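UPF0033 domain-containing protein (Desulfitobacterium hafniense, PDB 3HZ7) is of unknown function but has a TusA-family N-terminal domain, the part present here, which probably carries sulfur. Local coordinates at residues K20-L25 with V68-G73; I40-L45 with S56-K61. One frame throughout, in Å; residues are numbered along the deposited sequence.

Contact 1: K20-L25 with V68-G73; sequences KALAEL and VTIVAG
Leu22, near the end of helix 13-23, and Leu25, in the loop after it, reach to Ile70 and Ala72 on the strand side, and everything that passes between the two segments is carbon on carbon. One meeting pairs Leu22 with Ile70. The branched methyl CG2 of Ile70 fits against the forked end of Leu22, 3.7 Å from Leu22 CD1 and 3.9 Å from Leu22 CD2, while the tip CD1 of Ile70 lies farther along, 4.1 Å from Leu22 CD1. The two side chains cross at about a right angle, the leucine fork meeting the branch methyl of the isoleucine. Ile70 holds CG1 beside its backbone N (chi1 -52°), which puts CG2 anti to that nitrogen and in position to meet both leucine methyls.

The second meeting involves Ala72, just past the strand. Its CB is 3.8 Å from Leu25 CD1 and also lies 4.3 Å from Leu22 CD2, touching one methyl of each leucine. Only a small side chain is presented here, and the leucines supply the length.

No hydrogen bond joins the segments; the strand spends its backbone on its sheet neighbours, the helix segment on its own turn. Leu25 N bonds to Leu22 O over 3.2 Å, an i to i+3 link, and both leucines point their CB toward the strand.

In the two-layer alpha/beta sandwich of this family, helices 13-23 and 39-52 lie on one face of the sheet. Met48 of helix 39-52 packs on both Leu22 and Ile70, Val32 of strand 31-36 also touches Leu22, and Tyr54 adjoins Ile70 and Ala72. Strand 66-71 runs between strands 31-36 and 55-60: the backbones of Ile70 and Ala72 bond to Val32 and Gly30, that of Val71 to Gln55.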
loop_
_atom_site.group_PDB
_atom_site.type_symbol
_atom_site.label_atom_id
_atom_site.label_comp_id
_atom_site.label_asym_id
_atom_site.label_seq_id
_atom_site.Cartn_x
_atom_site.Cartn_y
_atom_site.Cartn_z
ATOM N N LYS A 20 -1.578 -9.089 0.872
ATOM C CA LYS A 20 -1.578 -10.100 1.939
ATOM C C LYS A 20 -1.950 -9.398 3.246
ATOM O O LYS A 20 -2.743 -9.893 4.038
ATOM C CB LYS A 20 -0.189 -10.698 2.132
ATOM C CG LYS A 20 0.358 -11.467 0.950
ATOM C CD LYS A 20 1.639 -12.213 1.324
ATOM C CE LYS A 20 1.475 -13.044 2.580
ATOM N NZ LYS A 20 2.422 -14.198 2.596
ATOM N N ALA A 21 -1.357 -8.247 3.494
ATOM C CA ALA A 21 -1.702 -7.550 4.738
ATOM C C ALA A 21 -3.167 -7.121 4.784
ATOM O O ALA A 21 -3.809 -7.168 5.887
ATOM C CB ALA A 21 -0.786 -6.325 4.962
ATOM N N LEU A 22 -3.714 -6.684 3.637
ATOM C CA LEU A 22 -5.120 -6.256 3.610
ATOM C C LEU A 22 -6.090 -7.433 3.762
ATOM O O LEU A 22 -7.058 -7.352 4.494
ATOM C CB LEU A 22 -5.424 -5.478 2.333
ATOM C CG LEU A 22 -4.802 -4.079 2.305
ATOM C CD1 LEU A 22 -4.542 -3.607 0.860
ATOM C CD2 LEU A 22 -5.720 -3.145 3.090
ATOM N N ALA A 23 -5.818 -8.524 3.073
ATOM C CA ALA A 23 -6.667 -9.705 3.138
ATOM C C ALA A 23 -6.657 -10.314 4.549
ATOM O O ALA A 23 -7.560 -11.093 4.920
ATOM C CB ALA A 23 -6.182 -10.767 2.085
ATOM N N GLU A 24 -5.634 -9.968 5.336
ATOM C CA GLU A 24 -5.518 -10.507 6.682
ATOM C C GLU A 24 -6.243 -9.750 7.774
ATOM O O GLU A 24 -6.410 -10.276 8.870
ATOM C CB GLU A 24 -4.051 -10.670 7.047
ATOM C CG GLU A 24 -3.574 -12.091 6.746
ATOM C CD GLU A 24 -2.534 -12.136 5.660
ATOM O OE1 GLU A 24 -1.363 -11.822 5.984
ATOM O OE2 GLU A 24 -2.886 -12.468 4.500
ATOM N N LEU A 25 -6.681 -8.532 7.438
ATOM C CA LEU A 25 -7.416 -7.610 8.304
ATOM C C LEU A 25 -8.870 -8.003 8.586
ATOM O O LEU A 25 -9.567 -7.329 9.364
ATOM C CB LEU A 25 -7.502 -6.230 7.669
ATOM C CG LEU A 25 -6.312 -5.323 7.581
ATOM C CD1 LEU A 25 -6.792 -3.983 6.982
ATOM C CD2 LEU A 25 -5.686 -5.139 8.956
ATOM N N VAL A 68 2.224 4.986 0.335
ATOM C CA VAL A 68 0.881 4.752 -0.178
ATOM C C VAL A 68 0.084 4.191 1.009
ATOM O O VAL A 68 0.435 3.155 1.600
ATOM C CB VAL A 68 0.911 3.711 -1.363
ATOM C CG1 VAL A 68 -0.452 3.523 -1.983
ATOM C CG2 VAL A 68 1.914 4.188 -2.429
ATOM N N THR A 69 -0.996 4.854 1.346
ATOM C CA THR A 69 -1.820 4.420 2.469
ATOM C C THR A 69 -3.135 3.831 1.964
ATOM O O THR A 69 -3.855 4.468 1.161
ATOM C CB THR A 69 -2.040 5.611 3.404
ATOM O OG1 THR A 69 -0.750 6.097 3.795
ATOM C CG2 THR A 69 -2.861 5.208 4.649
ATOM N N ILE A 70 -3.439 2.598 2.389
ATOM C CA ILE A 70 -4.654 1.953 1.933
ATOM C C ILE A 70 -5.533 1.671 3.112
ATOM O O ILE A 70 -5.096 1.063 4.104
ATOM C CB ILE A 70 -4.351 0.607 1.164
ATOM C CG1 ILE A 70 -3.329 0.899 0.069
ATOM C CG2 ILE A 70 -5.677 -0.044 0.686
ATOM C CD1 ILE A 70 -2.810 -0.338 -0.812
ATOM N N VAL A 71 -6.798 2.071 2.980
ATOM C CA VAL A 71 -7.762 1.910 4.050
ATOM C C VAL A 71 -8.864 0.918 3.703
ATOM O O VAL A 71 -9.473 1.008 2.634
ATOM C CB VAL A 71 -8.450 3.278 4.420
ATOM C CG1 VAL A 71 -9.431 3.049 5.540
ATOM C CG2 VAL A 71 -7.418 4.303 4.841
ATOM N N ALA A 72 -9.118 0.006 4.645
ATOM C CA ALA A 72 -10.137 -1.026 4.541
ATOM C C ALA A 72 -11.232 -0.651 5.521
ATOM O O ALA A 72 -12.436 -0.879 5.251
ATOM C CB ALA A 72 -9.520 -2.414 4.884
ATOM N N GLY A 73 -10.859 -0.063 6.646
ATOM C CA GLY A 73 -11.877 0.373 7.573
ATOM C C GLY A 73 -11.492 1.018 8.900
ATOM O O GLY A 73 -12.388 1.455 9.636
#

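Contact 2: I40-L45 with S56-K61; sequences ISRQNL and SEYLEK. Unlike the reference sequence in segment 56-61: Ser56 (reference Ala).
Arg42 lays its side chain along one face of the Tyr58 ring. From CB, directed at the strand, CG leaves anti to the backbone N (chi1 -176°) and comes 3.7 Å from Tyr58 CB. A bend at the second torsion sets CD over the middle of the ring as a CH-pi donor, 3.5 Å from its centroid and 13° off the normal, and one at the third turns NE along the tyrosine, 3.7 Å from Tyr58 CE2. This is one point where helix 39-52 packs on strand 55-60, the edge strand of the TusA-type alpha/beta sandwich. CZ stands 4.1 Å from the ring centroid in a cation-pi stack, the planes only 8° apart, while Gln43 CG covers the other guanidinium face. A leucine in place of Tyr58 would probably cost the guanidinium its flat pi surface and let it turn more freely. At the tip, NH2 passes 3.8 Å from Tyr58 OH without bonding to it, and NH1 makes a salt bridge outside the two segments, with Asp39 OD2 at the start of the same helix.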
loop_
_atom_site.group_PDB
_atom_site.type_symbol
_atom_site.label_atom_id
_atom_site.label_comp_id
_atom_site.label_asym_id
_atom_site.label_seq_id
_atom_site.Cartn_x
_atom_site.Cartn_y
_atom_site.Cartn_z
ATOM N N ILE A 40 5.830 3.707 -10.356
ATOM C CA ILE A 40 5.219 2.545 -10.941
ATOM C C ILE A 40 4.614 1.676 -9.839
ATOM O O ILE A 40 3.500 1.183 -9.960
ATOM C CB ILE A 40 6.280 1.724 -11.735
ATOM C CG1 ILE A 40 6.819 2.567 -12.911
ATOM C CG2 ILE A 40 5.640 0.426 -12.256
ATOM C CD1 ILE A 40 5.811 2.700 -14.048
ATOM N N SER A 41 5.349 1.500 -8.762
ATOM C CA SER A 41 4.842 0.684 -7.656
ATOM C C SER A 41 3.606 1.335 -7.049
ATOM O O SER A 41 2.595 0.647 -6.752
ATOM C CB SER A 41 5.921 0.509 -6.580
ATOM O OG SER A 41 6.989 -0.278 -7.080
ATOM N N ARG A 42 3.674 2.667 -6.897
ATOM C CA ARG A 42 2.564 3.427 -6.315
ATOM C C ARG A 42 1.318 3.183 -7.163
ATOM O O ARG A 42 0.215 2.858 -6.657
ATOM C CB ARG A 42 2.964 4.916 -6.254
ATOM C CG ARG A 42 1.935 5.820 -5.569
ATOM C CD ARG A 42 0.899 6.358 -6.588
ATOM N NE ARG A 42 1.658 7.045 -7.624
ATOM C CZ ARG A 42 1.172 7.527 -8.762
ATOM N NH1 ARG A 42 2.004 8.117 -9.612
ATOM N NH2 ARG A 42 -0.118 7.434 -9.041
ATOM N N GLN A 43 1.491 3.289 -8.481
ATOM C CA GLN A 43 0.378 3.048 -9.386
ATOM C C GLN A 43 -0.177 1.652 -9.232
ATOM O O GLN A 43 -1.399 1.429 -9.228
ATOM C CB GLN A 43 0.832 3.208 -10.851
ATOM C CG GLN A 43 1.432 4.553 -11.191
ATOM C CD GLN A 43 2.036 4.551 -12.579
ATOM O OE1 GLN A 43 1.429 4.059 -13.513
ATOM N NE2 GLN A 43 3.233 5.099 -12.712
ATOM N N ASN A 44 0.722 0.685 -9.155
ATOM C CA ASN A 44 0.275 -0.694 -9.008
ATOM C C ASN A 44 -0.493 -0.870 -7.695
ATOM O O ASN A 44 -1.541 -1.515 -7.653
ATOM C CB ASN A 44 1.481 -1.653 -9.097
ATOM C CG ASN A 44 1.999 -1.741 -10.503
ATOM O OD1 ASN A 44 1.267 -1.408 -11.442
ATOM N ND2 ASN A 44 3.249 -2.185 -10.677
ATOM N N LEU A 45 0.035 -0.267 -6.640
ATOM C CA LEU A 45 -0.646 -0.323 -5.335
ATOM C C LEU A 45 -2.031 0.316 -5.399
ATOM O O LEU A 45 -2.967 -0.245 -4.829
ATOM C CB LEU A 45 0.231 0.341 -4.253
ATOM C CG LEU A 45 1.435 -0.487 -3.775
ATOM C CD1 LEU A 45 2.434 0.460 -3.050
ATOM C CD2 LEU A 45 0.964 -1.622 -2.849
ATOM N N SER A 56 -7.512 4.866 -1.016
ATOM C CA SER A 56 -6.061 4.999 -0.875
ATOM C C SER A 56 -5.576 6.414 -1.201
ATOM O O SER A 56 -6.263 7.177 -1.863
ATOM C CB SER A 56 -5.344 4.021 -1.810
ATOM O OG SER A 56 -5.257 4.580 -3.101
ATOM N N GLU A 57 -4.385 6.771 -0.732
ATOM C CA GLU A 57 -3.808 8.057 -1.043
ATOM C C GLU A 57 -2.351 7.756 -1.089
ATOM O O GLU A 57 -1.915 6.665 -0.614
ATOM C CB GLU A 57 -3.958 9.102 0.089
ATOM C CG GLU A 57 -5.275 9.773 0.278
ATOM C CD GLU A 57 -5.705 10.613 -0.918
ATOM O OE1 GLU A 57 -4.838 11.177 -1.611
ATOM O OE2 GLU A 57 -6.931 10.691 -1.160
ATOM N N TYR A 58 -1.572 8.724 -1.588
ATOM C CA TYR A 58 -0.107 8.564 -1.586
ATOM C C TYR A 58 0.527 9.918 -1.412
ATOM O O TYR A 58 -0.025 10.948 -1.856
ATOM C CB TYR A 58 0.433 7.911 -2.886
ATOM C CG TYR A 58 0.316 8.798 -4.130
ATOM C CD1 TYR A 58 -0.888 8.901 -4.791
ATOM C CD2 TYR A 58 1.413 9.484 -4.644
ATOM C CE1 TYR A 58 -1.033 9.666 -5.956
ATOM C CE2 TYR A 58 1.298 10.271 -5.855
ATOM C CZ TYR A 58 0.047 10.335 -6.493
ATOM O OH TYR A 58 -0.150 10.976 -7.715
ATOM N N LEU A 59 1.701 9.912 -0.818
ATOM C CA LEU A 59 2.439 11.121 -0.550
ATOM C C LEU A 59 3.911 10.856 -0.840
ATOM O O LEU A 59 4.482 9.837 -0.408
ATOM C CB LEU A 59 2.234 11.560 0.926
ATOM C CG LEU A 59 2.916 12.837 1.490
ATOM C CD1 LEU A 59 2.156 14.109 1.023
ATOM C CD2 LEU A 59 2.909 12.809 3.039
ATOM N N GLU A 60 4.516 11.776 -1.598
ATOM C CA GLU A 60 5.924 11.677 -1.987
ATOM C C GLU A 60 6.755 12.389 -0.948
ATOM O O GLU A 60 6.755 13.609 -0.903
ATOM C CB GLU A 60 6.129 12.297 -3.389
ATOM C CG GLU A 60 5.650 11.365 -4.547
ATOM C CD GLU A 60 5.275 12.098 -5.857
ATOM O OE1 GLU A 60 5.430 13.347 -5.927
ATOM O OE2 GLU A 60 4.826 11.416 -6.816
ATOM N N LYS A 61 7.465 11.616 -0.124
ATOM C CA LYS A 61 8.274 12.153 0.960
ATOM C C LYS A 61 9.714 12.470 0.564
ATOM O O LYS A 61 10.072 12.495 -0.628
ATOM C CB LYS A 61 8.288 11.175 2.145
ATOM C CG LYS A 61 6.909 10.706 2.621
ATOM C CD LYS A 61 7.028 9.437 3.465
ATOM C CE LYS A 61 6.538 9.651 4.874
ATOM N NZ LYS A 61 5.090 10.045 4.860
#

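Each contact ties one of the two helices to the sheet, helix 13-23 to strand 66-71 in contact 1 and helix 39-52 to strand 55-60 in contact 2. Their centres lie 14 Å apart, on opposite sides of the chain's centre. Contact 1 is partly buried, with Leu22 and Ile70 buried, and is purely aliphatic; contact 2 is a surface contact between partly exposed residues, where a charged group and an aromatic ring stack. The two strands are sheet neighbours, and Thr69 N approaches Glu57 O at 2.8 Å, a probable hydrogen bond. Val68 CG2 packs 3.5 Å from Arg42 CG, bringing the aliphatic interior up to the base of the stack.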